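Local coordinates for alkaline phosphatase D (Bacillus subtilis, PDB 2YEQ), which hydrolyses phosphate esters, both monoesters and diesters, at an active site that holds iron and calcium, at residues A[69-74]-A[238-243]; A[145-150]-A[263-268]; A[246-251]-A[257-262]. One frame throughout, in Å; residues are numbered along the deposited sequence.

Starting from the N terminus, residues 69-74 follow strand 59-67 and meet helix 228-245 across 163 intervening residues in interaction 1, so the N-terminal part of the chain is brought against the phosphatase part. Strand 145-148 lies within that span and packs its side chains against strand 263-267 beyond it; interactions 1 and 2 therefore cross along the chain, and interaction 2 joins two different sheets. Interaction 3 closes the short loop between helix 228-245 and strand 263-267, lying wholly within the span of interaction 2. M259 of interaction 3 packs on Y239 and Y243 of interaction 1, while L248 touches R263 of interaction 2. Interactions 1 and 2 do not touch.

Interaction 1 (A[69-74]-A[238-243]); sequences PSLAHS and AYQAYY. With EDO (1,2-ethanediol), chain B.
S70 and Q240 make the tight point between the 69-74 turn and helix 228-245, with S70 O 3.0 Å from Q240 NE2. The angle is too poor for a hydrogen bond, and Q240 NE2 bonds instead to E244 one turn further along the helix. Q240 reaches the turn because CG lies anti to the backbone N (chi1 -176°) and the chain stays extended beyond it. The turn is shaped by L71 O, which takes both S74 N at 3.0 Å and S74 OG at 2.7 Å, the hydroxyl lying in the carbonyl plane. Beside the tight point the fit is looser, L71 CD2 coming no nearer than 4.4 Å to Q240 NE2, and the two segments bury only 149 Å² in all. On the loose side too, an ethanediol, probably from the crystallisation liquor, donates from O2 to Q240 OE1 at 2.7 Å. With an alanine here, E244 would probably lose its amide partner and a gap would open beside S70 and L71. The contact is thus a polar touch at the surface, in which the amide NH2 finds its partner, E244, within its own helix, OE1 takes the ethanediol, and no hydrogen bond joins the two segments.

Interaction 2 (A[145-150]-A[263-268]); sequences LVFHLG and RHFTYG
L145 and F147 on strand 145-148 meet F265 on strand 263-267 in the buried layer between two mixed sheets, the arrangement expected of the calcineurin-like metallophosphatase fold. The separation fits face-to-face packing of sheets: L145 CA and Y267 CA are 10.6 Å apart, and no hydrogen bond crosses. The gap is filled by side chains reaching from opposite directions. F147 CZ comes 3.8 Å from F265 CZ and sits at the edge of the F265 ring, near its plane; F147 CE1 follows at 4.1 Å from the same F265 CZ. L145 adds one methyl, CD2, 4.2 Å from F265 CE2 and oblique to that ring. F265 has CG placed between the backbone N and the carbonyl carbon (chi1 67°), which carries its CZ corner into the space beside F147 and L145. Contact therefore falls on the far end of the F265 ring.

The same strand runs on into the metal site. G150 N donates to H148 ND1 at 3.3 Å, tilted 31° from the imidazole plane, while H148 NE2 bonds to Q125; together the two bonds probably help to set the ring's rotation just ahead of D151, which binds iron and calcium.

F273 of strand 271-275 meets both F147 and F265, with its plane about 15° from that of F265, and F119 of strand 117-122 meets F147 edge-to-face. Strand 145-148 runs between strands 117-122 and 203-206 within its sheet, whereas 263-267 is the outermost strand of the other sheet and pairs with 271-275.

Interaction 3 (A[246-251]-A[257-262]); sequences MPLRIS and PDMQLY. With PE5 (3,6,9,12,15,18,21,24-octaoxahexacosan-1-ol), chain V.
L248 and S251 are the residues of 246-251 that meet the 257-262 segment. At the start of the latter, P257 O accepts a hydrogen bond from R235 of helix 228-245. M259 makes the first touch, its CE methyl lying 3.5 Å from L248 CD1, a close fit for two methyl groups. The M259 chain is extended beyond CG, which lets a residue set well back deliver its tip, and the two side chains cross at about a right angle.

Q260 comes next and works by its backbone and CB. S251 O lies 3.6 Å from Q260 CB, and one water bridges the segments, giving a bond of 2.8 Å to S251 O and accepting one of 2.9 Å from Q260 N. The Q260 side chain bends at chi2 (60°) and folds back along its own segment: NE2 donates to Y262 O at 2.9 Å, tilted 22° from that carbonyl's plane, and stands 3.2 Å above the centre of the Y262 ring. Held by the bond and lying over the ring, the amide is probably restrained from turning. A bound polyether lies alongside, next to S251 OG and the amide.

L261 then turns its CD1 methyl back to L248, 3.8 Å from L248 CD1 and 3.9 Å from L248 CD2, so the L248 fork is met by L261 as well as by M259. L261 O bonds to R263 at the start of the next strand.

Around this loop, W208, adjacent in sequence to the calcium ligand D209, packs on M259 and L261; Y239 and Y243 of helix 228-245 also touch M259. P247 rests on strand 23-28, and Y262 lies against helix 308-320, leading into strand 263-267.

Interaction 1 (A[69-74]-A[238-243])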
loop_
_atom_site.group_PDB
_atom_site.type_symbol
_atom_site.label_atom_id
_atom_site.label_comp_id
_atom_site.label_asym_id
_atom_site.label_seq_id
_atom_site.Cartn_x
_atom_site.Cartn_y
_atom_site.Cartn_z
ATOM N N PRO A 69 -8.935 -19.558 -17.673
ATOM C CA PRO A 69 -9.363 -20.068 -16.370
ATOM C C PRO A 69 -8.224 -20.168 -15.348
ATOM O O PRO A 69 -8.453 -19.936 -14.161
ATOM C CB PRO A 69 -9.917 -21.482 -16.687
ATOM C CG PRO A 69 -10.110 -21.533 -18.144
ATOM C CD PRO A 69 -9.229 -20.504 -18.772
ATOM N N SER A 70 -7.019 -20.530 -15.794
ATOM C CA SER A 70 -5.916 -20.741 -14.851
ATOM C C SER A 70 -5.486 -19.449 -14.149
ATOM O O SER A 70 -4.898 -19.504 -13.057
ATOM C CB SER A 70 -4.726 -21.388 -15.535
ATOM O OG SER A 70 -4.180 -20.516 -16.494
ATOM N N LEU A 71 -5.837 -18.301 -14.741
ATOM C CA LEU A 71 -5.636 -16.998 -14.092
ATOM C C LEU A 71 -6.954 -16.264 -13.756
ATOM O O LEU A 71 -7.010 -15.024 -13.756
ATOM C CB LEU A 71 -4.748 -16.139 -14.985
ATOM C CG LEU A 71 -3.314 -16.673 -15.226
ATOM C CD1 LEU A 71 -2.622 -15.827 -16.270
ATOM C CD2 LEU A 71 -2.487 -16.676 -13.983
ATOM N N ALA A 72 -7.997 -17.042 -13.451
ATOM C CA ALA A 72 -9.317 -16.533 -13.063
ATOM C C ALA A 72 -9.919 -15.564 -14.104
ATOM O O ALA A 72 -10.695 -14.662 -13.765
ATOM C CB ALA A 72 -9.270 -15.890 -11.672
ATOM N N HIS A 73 -9.572 -15.785 -15.364
ATOM C CA HIS A 73 -9.996 -14.951 -16.496
ATOM C C HIS A 73 -9.632 -13.471 -16.279
ATOM O O HIS A 73 -10.336 -12.548 -16.740
ATOM C CB HIS A 73 -11.502 -15.123 -16.782
ATOM C CG HIS A 73 -11.852 -16.457 -17.361
ATOM N ND1 HIS A 73 -12.228 -17.528 -16.582
ATOM C CD2 HIS A 73 -11.888 -16.887 -18.641
ATOM C CE1 HIS A 73 -12.498 -18.560 -17.362
ATOM N NE2 HIS A 73 -12.287 -18.202 -18.615
ATOM N N SER A 74 -8.513 -13.248 -15.592
ATOM C CA SER A 74 -7.947 -11.922 -15.506
ATOM C C SER A 74 -7.300 -11.570 -16.842
ATOM O O SER A 74 -6.991 -12.430 -17.693
ATOM C CB SER A 74 -6.931 -11.838 -14.373
ATOM O OG SER A 74 -5.847 -12.717 -14.608
ATOM N N ALA A 238 -2.003 -17.018 -2.283
ATOM C CA ALA A 238 -2.162 -15.576 -2.051
ATOM C C ALA A 238 -1.451 -14.739 -3.087
ATOM O O ALA A 238 -1.998 -13.756 -3.585
ATOM C CB ALA A 238 -1.659 -15.209 -0.658
ATOM N N TYR A 239 -0.212 -15.104 -3.399
ATOM C CA TYR A 239 0.553 -14.372 -4.400
ATOM C C TYR A 239 -0.054 -14.472 -5.796
ATOM O O TYR A 239 -0.072 -13.465 -6.536
ATOM C CB TYR A 239 2.019 -14.817 -4.423
ATOM C CG TYR A 239 2.905 -14.319 -3.284
ATOM C CD1 TYR A 239 2.402 -13.574 -2.233
ATOM C CD2 TYR A 239 4.268 -14.584 -3.294
ATOM C CE1 TYR A 239 3.248 -13.102 -1.199
ATOM C CE2 TYR A 239 5.112 -14.123 -2.293
ATOM C CZ TYR A 239 4.601 -13.401 -1.245
ATOM O OH TYR A 239 5.431 -12.942 -0.237
ATOM N N GLN A 240 -0.532 -15.666 -6.171
ATOM C CA GLN A 240 -1.203 -15.849 -7.460
ATOM C C GLN A 240 -2.471 -14.969 -7.536
ATOM O O GLN A 240 -2.673 -14.272 -8.525
ATOM C CB GLN A 240 -1.580 -17.322 -7.737
ATOM C CG GLN A 240 -2.199 -17.486 -9.149
ATOM C CD GLN A 240 -2.327 -18.937 -9.639
ATOM O OE1 GLN A 240 -1.527 -19.821 -9.290
ATOM N NE2 GLN A 240 -3.311 -19.167 -10.503
ATOM N N ALA A 241 -3.301 -15.010 -6.506
ATOM C CA ALA A 241 -4.545 -14.216 -6.467
ATOM C C ALA A 241 -4.250 -12.718 -6.532
ATOM O O ALA A 241 -5.003 -11.956 -7.164
ATOM C CB ALA A 241 -5.352 -14.511 -5.241
ATOM N N TYR A 242 -3.144 -12.304 -5.910
ATOM C CA TYR A 242 -2.731 -10.899 -5.951
ATOM C C TYR A 242 -2.360 -10.499 -7.368
ATOM O O TYR A 242 -2.865 -9.517 -7.893
ATOM C CB TYR A 242 -1.557 -10.680 -5.005
ATOM C CG TYR A 242 -1.154 -9.242 -4.786
ATOM C CD1 TYR A 242 -1.749 -8.483 -3.805
ATOM C CD2 TYR A 242 -0.127 -8.671 -5.522
ATOM C CE1 TYR A 242 -1.365 -7.142 -3.591
ATOM C CE2 TYR A 242 0.280 -7.356 -5.297
ATOM C CZ TYR A 242 -0.335 -6.614 -4.329
ATOM O OH TYR A 242 0.089 -5.321 -4.114
ATOM N N TYR A 243 -1.492 -11.281 -8.006
ATOM C CA TYR A 243 -1.164 -11.061 -9.387
ATOM C C TYR A 243 -2.435 -10.955 -10.255
ATOM O O TYR A 243 -2.553 -10.030 -11.059
ATOM C CB TYR A 243 -0.234 -12.153 -9.960
ATOM C CG TYR A 243 -0.029 -11.982 -11.438
ATOM C CD1 TYR A 243 0.903 -11.065 -11.933
ATOM C CD2 TYR A 243 -0.828 -12.663 -12.361
ATOM C CE1 TYR A 243 1.065 -10.867 -13.288
ATOM C CE2 TYR A 243 -0.675 -12.461 -13.715
ATOM C CZ TYR A 243 0.275 -11.556 -14.181
ATOM O OH TYR A 243 0.438 -11.356 -15.540
HETATM C C1 EDO B . 2.891 -21.026 -9.848
HETATM O O1 EDO B . 3.258 -21.739 -11.025
HETATM C C2 EDO B . 1.405 -20.672 -9.844
HETATM O O2 EDO B . 1.185 -19.428 -9.178
#

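Interaction 2 (A[145-150]-A[263-268])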
loop_
_atom_site.group_PDB
_atom_site.type_symbol
_atom_site.label_atom_id
_atom_site.label_comp_id
_atom_site.label_asym_id
_atom_site.label_seq_id
_atom_site.Cartn_x
_atom_site.Cartn_y
_atom_site.Cartn_z
ATOM N N LEU A 145 -0.421 9.546 -10.248
ATOM C CA LEU A 145 -0.491 8.117 -9.910
ATOM C C LEU A 145 -0.873 7.905 -8.464
ATOM O O LEU A 145 -0.982 8.857 -7.677
ATOM C CB LEU A 145 0.794 7.367 -10.302
ATOM C CG LEU A 145 2.165 7.785 -9.772
ATOM C CD1 LEU A 145 2.373 7.216 -8.414
ATOM C CD2 LEU A 145 3.253 7.273 -10.688
ATOM N N VAL A 146 -1.173 6.650 -8.134
ATOM C CA VAL A 146 -1.511 6.231 -6.798
ATOM C C VAL A 146 -0.573 5.072 -6.413
ATOM O O VAL A 146 -0.266 4.212 -7.258
ATOM C CB VAL A 146 -2.976 5.753 -6.716
ATOM C CG1 VAL A 146 -3.280 5.101 -5.378
ATOM C CG2 VAL A 146 -3.917 6.935 -6.947
ATOM N N PHE A 147 -0.127 5.081 -5.153
ATOM C CA PHE A 147 0.588 3.952 -4.534
ATOM C C PHE A 147 -0.281 3.262 -3.510
ATOM O O PHE A 147 -0.948 3.899 -2.704
ATOM C CB PHE A 147 1.840 4.434 -3.766
ATOM C CG PHE A 147 2.947 4.904 -4.644
ATOM C CD1 PHE A 147 3.855 4.016 -5.168
ATOM C CD2 PHE A 147 3.109 6.262 -4.920
ATOM C CE1 PHE A 147 4.886 4.442 -5.970
ATOM C CE2 PHE A 147 4.162 6.702 -5.729
ATOM C CZ PHE A 147 5.041 5.789 -6.251
ATOM N N HIS A 148 -0.293 1.935 -3.529
ATOM C CA HIS A 148 -0.871 1.199 -2.433
ATOM C C HIS A 148 0.268 0.466 -1.722
ATOM O O HIS A 148 1.101 -0.169 -2.359
ATOM C CB HIS A 148 -1.975 0.252 -2.899
ATOM C CG HIS A 148 -2.902 -0.136 -1.798
ATOM N ND1 HIS A 148 -2.564 -1.070 -0.846
ATOM C CD2 HIS A 148 -4.131 0.307 -1.471
ATOM C CE1 HIS A 148 -3.550 -1.178 0.025
ATOM N NE2 HIS A 148 -4.516 -0.352 -0.332
ATOM N N LEU A 149 0.310 0.599 -0.403
ATOM C CA LEU A 149 1.460 0.147 0.396
ATOM C C LEU A 149 1.165 -1.077 1.266
ATOM O O LEU A 149 1.987 -1.438 2.119
ATOM C CB LEU A 149 1.958 1.270 1.302
ATOM C CG LEU A 149 2.386 2.557 0.579
ATOM C CD1 LEU A 149 2.919 3.571 1.616
ATOM C CD2 LEU A 149 3.385 2.296 -0.531
ATOM N N GLY A 150 -0.013 -1.675 1.091
ATOM C CA GLY A 150 -0.312 -3.020 1.677
ATOM C C GLY A 150 -1.626 -3.110 2.424
ATOM O O GLY A 150 -2.308 -2.105 2.651
ATOM N N ARG A 263 10.536 -3.139 -7.162
ATOM C CA ARG A 263 10.835 -2.573 -8.453
ATOM C C ARG A 263 11.092 -1.066 -8.352
ATOM O O ARG A 263 10.822 -0.440 -7.330
ATOM C CB ARG A 263 9.705 -2.843 -9.452
ATOM C CG ARG A 263 8.333 -2.372 -9.000
ATOM C CD ARG A 263 7.231 -3.203 -9.679
ATOM N NE ARG A 263 5.856 -2.689 -9.525
ATOM C CZ ARG A 263 5.115 -2.731 -8.429
ATOM N NH1 ARG A 263 5.547 -3.271 -7.286
ATOM N NH2 ARG A 263 3.891 -2.261 -8.481
ATOM N N HIS A 264 11.660 -0.526 -9.416
ATOM C CA HIS A 264 12.103 0.857 -9.418
ATOM C C HIS A 264 11.678 1.596 -10.688
ATOM O O HIS A 264 11.623 1.034 -11.766
ATOM C CB HIS A 264 13.625 0.902 -9.252
ATOM C CG HIS A 264 14.231 2.232 -9.575
ATOM N ND1 HIS A 264 14.610 2.585 -10.854
ATOM C CD2 HIS A 264 14.504 3.302 -8.788
ATOM C CE1 HIS A 264 15.092 3.816 -10.840
ATOM N NE2 HIS A 264 15.034 4.276 -9.599
ATOM N N PHE A 265 11.383 2.884 -10.541
ATOM C CA PHE A 265 11.177 3.748 -11.694
ATOM C C PHE A 265 11.447 5.216 -11.314
ATOM O O PHE A 265 11.433 5.572 -10.142
ATOM C CB PHE A 265 9.754 3.592 -12.248
ATOM C CG PHE A 265 8.687 4.094 -11.327
ATOM C CD1 PHE A 265 8.223 3.302 -10.282
ATOM C CD2 PHE A 265 8.135 5.355 -11.498
ATOM C CE1 PHE A 265 7.243 3.763 -9.425
ATOM C CE2 PHE A 265 7.155 5.817 -10.649
ATOM C CZ PHE A 265 6.710 5.022 -9.599
ATOM N N THR A 266 11.693 6.052 -12.318
ATOM C CA THR A 266 11.945 7.472 -12.083
ATOM C C THR A 266 10.847 8.284 -12.750
ATOM O O THR A 266 10.336 7.905 -13.796
ATOM C CB THR A 266 13.302 7.924 -12.655
ATOM O OG1 THR A 266 13.286 7.733 -14.075
ATOM C CG2 THR A 266 14.447 7.112 -12.058
ATOM N N TYR A 267 10.460 9.369 -12.109
ATOM C CA TYR A 267 9.491 10.286 -12.658
ATOM C C TYR A 267 10.271 11.475 -13.232
ATOM O O TYR A 267 10.525 12.457 -12.542
ATOM C CB TYR A 267 8.523 10.717 -11.584
ATOM C CG TYR A 267 7.271 11.329 -12.146
ATOM C CD1 TYR A 267 6.184 10.534 -12.471
ATOM C CD2 TYR A 267 7.174 12.716 -12.367
ATOM C CE1 TYR A 267 5.013 11.093 -13.007
ATOM C CE2 TYR A 267 6.007 13.287 -12.900
ATOM C CZ TYR A 267 4.934 12.461 -13.225
ATOM O OH TYR A 267 3.787 13.000 -13.746
ATOM N N GLY A 268 10.687 11.347 -14.488
ATOM C CA GLY A 268 11.616 12.299 -15.087
ATOM C C GLY A 268 12.900 12.356 -14.270
ATOM O O GLY A 268 13.425 11.319 -13.858
#

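Interaction 3 (A[246-251]-A[257-262])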
loop_
_atom_site.group_PDB
_atom_site.type_symbol
_atom_site.label_atom_id
_atom_site.label_comp_id
_atom_site.label_asym_id
_atom_site.label_seq_id
_atom_site.Cartn_x
_atom_site.Cartn_y
_atom_site.Cartn_z
ATOM N N MET A 246 -4.139 -7.522 -9.800
ATOM C CA MET A 246 -3.355 -6.281 -9.774
ATOM C C MET A 246 -2.731 -5.962 -11.115
ATOM O O MET A 246 -2.285 -6.863 -11.838
ATOM C CB MET A 246 -2.254 -6.384 -8.720
ATOM C CG MET A 246 -2.741 -6.383 -7.304
ATOM S SD MET A 246 -3.690 -4.895 -6.885
ATOM C CE MET A 246 -4.093 -5.132 -5.196
ATOM N N PRO A 247 -2.630 -4.672 -11.444
ATOM C CA PRO A 247 -2.083 -4.258 -12.741
ATOM C C PRO A 247 -0.553 -4.259 -12.741
ATOM O O PRO A 247 0.084 -3.204 -12.752
ATOM C CB PRO A 247 -2.632 -2.845 -12.913
ATOM C CG PRO A 247 -2.682 -2.323 -11.536
ATOM C CD PRO A 247 -3.102 -3.510 -10.673
ATOM N N LEU A 248 0.008 -5.460 -12.754
ATOM C CA LEU A 248 1.449 -5.704 -12.731
ATOM C C LEU A 248 1.956 -6.180 -14.078
ATOM O O LEU A 248 1.218 -6.756 -14.865
ATOM C CB LEU A 248 1.740 -6.769 -11.668
ATOM C CG LEU A 248 1.353 -6.392 -10.229
ATOM C CD1 LEU A 248 1.568 -7.553 -9.268
ATOM C CD2 LEU A 248 2.129 -5.172 -9.707
ATOM N N ARG A 249 3.237 -5.978 -14.333
ATOM C CA ARG A 249 3.872 -6.474 -15.557
ATOM C C ARG A 249 4.210 -7.961 -15.459
ATOM O O ARG A 249 4.150 -8.530 -14.389
ATOM C CB ARG A 249 5.118 -5.648 -15.863
ATOM C CG ARG A 249 4.742 -4.247 -16.269
ATOM C CD ARG A 249 5.907 -3.398 -16.629
ATOM N NE ARG A 249 5.456 -2.040 -16.957
ATOM C CZ ARG A 249 5.153 -1.598 -18.176
ATOM N NH1 ARG A 249 5.230 -2.379 -19.237
ATOM N NH2 ARG A 249 4.764 -0.345 -18.339
ATOM N N ILE A 250 4.539 -8.577 -16.589
ATOM C CA ILE A 250 4.705 -10.038 -16.666
ATOM C C ILE A 250 5.908 -10.564 -15.818
ATOM O O ILE A 250 5.897 -11.699 -15.327
ATOM C CB ILE A 250 4.786 -10.504 -18.156
ATOM C CG1 ILE A 250 4.535 -12.025 -18.265
ATOM C CG2 ILE A 250 6.109 -10.081 -18.793
ATOM C CD1 ILE A 250 3.148 -12.454 -17.766
ATOM N N SER A 251 6.897 -9.711 -15.581
ATOM C CA SER A 251 8.019 -10.084 -14.732
ATOM C C SER A 251 7.601 -10.271 -13.269
ATOM O O SER A 251 8.349 -10.847 -12.496
ATOM C CB SER A 251 9.129 -9.042 -14.846
ATOM O OG SER A 251 8.598 -7.767 -14.504
ATOM N N PRO A 257 5.606 -20.104 -4.564
ATOM C CA PRO A 257 5.556 -19.141 -3.473
ATOM C C PRO A 257 6.416 -17.868 -3.678
ATOM O O PRO A 257 6.495 -17.053 -2.763
ATOM C CB PRO A 257 6.123 -19.948 -2.307
ATOM C CG PRO A 257 7.181 -20.791 -2.965
ATOM C CD PRO A 257 6.560 -21.206 -4.272
ATOM N N ASP A 258 7.048 -17.727 -4.831
ATOM C CA ASP A 258 7.974 -16.631 -5.114
ATOM C C ASP A 258 7.423 -15.695 -6.175
ATOM O O ASP A 258 6.840 -16.149 -7.161
ATOM C CB ASP A 258 9.310 -17.180 -5.605
ATOM C CG ASP A 258 9.914 -18.176 -4.621
ATOM O OD1 ASP A 258 10.015 -17.861 -3.415
ATOM O OD2 ASP A 258 10.231 -19.293 -5.049
ATOM N N MET A 259 7.655 -14.388 -5.991
ATOM C CA MET A 259 7.084 -13.381 -6.888
ATOM C C MET A 259 7.872 -12.062 -6.837
ATOM O O MET A 259 8.062 -11.489 -5.761
ATOM C CB MET A 259 5.626 -13.152 -6.506
ATOM C CG MET A 259 4.888 -12.161 -7.385
ATOM S SD MET A 259 3.097 -12.214 -7.127
ATOM C CE MET A 259 2.640 -10.578 -7.759
ATOM N N GLN A 260 8.319 -11.592 -8.000
ATOM C CA GLN A 260 9.110 -10.364 -8.064
ATOM C C GLN A 260 8.168 -9.158 -7.971
ATOM O O GLN A 260 7.475 -8.847 -8.926
ATOM C CB GLN A 260 9.919 -10.306 -9.352
ATOM C CG GLN A 260 10.836 -9.086 -9.472
ATOM C CD GLN A 260 11.844 -9.045 -8.334
ATOM O OE1 GLN A 260 12.519 -10.034 -8.070
ATOM N NE2 GLN A 260 11.933 -7.925 -7.653
ATOM N N LEU A 261 8.126 -8.515 -6.812
ATOM C CA LEU A 261 7.303 -7.336 -6.639
ATOM C C LEU A 261 8.151 -6.066 -6.434
ATOM O O LEU A 261 7.782 -4.999 -6.919
ATOM C CB LEU A 261 6.331 -7.503 -5.497
ATOM C CG LEU A 261 5.143 -6.533 -5.452
ATOM C CD1 LEU A 261 4.290 -6.589 -6.754
ATOM C CD2 LEU A 261 4.287 -6.811 -4.257
ATOM N N TYR A 262 9.280 -6.149 -5.729
ATOM C CA TYR A 262 10.090 -4.937 -5.605
ATOM C C TYR A 262 10.573 -4.457 -6.967
ATOM O O TYR A 262 10.884 -5.248 -7.849
ATOM C CB TYR A 262 11.205 -5.058 -4.557
ATOM C CG TYR A 262 12.401 -5.908 -4.895
ATOM C CD1 TYR A 262 13.442 -5.410 -5.662
ATOM C CD2 TYR A 262 12.529 -7.185 -4.353
ATOM C CE1 TYR A 262 14.578 -6.178 -5.918
ATOM C CE2 TYR A 262 13.647 -7.957 -4.595
ATOM C CZ TYR A 262 14.663 -7.462 -5.364
ATOM O OH TYR A 262 15.750 -8.248 -5.577
HETATM C C50 PE5 V . 16.153 -8.167 -9.899
HETATM O O1 PE5 V . 14.881 -7.517 -9.966
HETATM C C1 PE5 V . 14.956 -6.104 -10.212
HETATM C C2 PE5 V . 13.569 -5.469 -10.084
HETATM O O2 PE5 V . 12.906 -5.488 -11.354
HETATM C C3 PE5 V . 11.469 -5.501 -11.321
HETATM C C4 PE5 V . 10.902 -6.165 -12.563
HETATM O O HOH W 1 7.870 -12.866 -10.589
#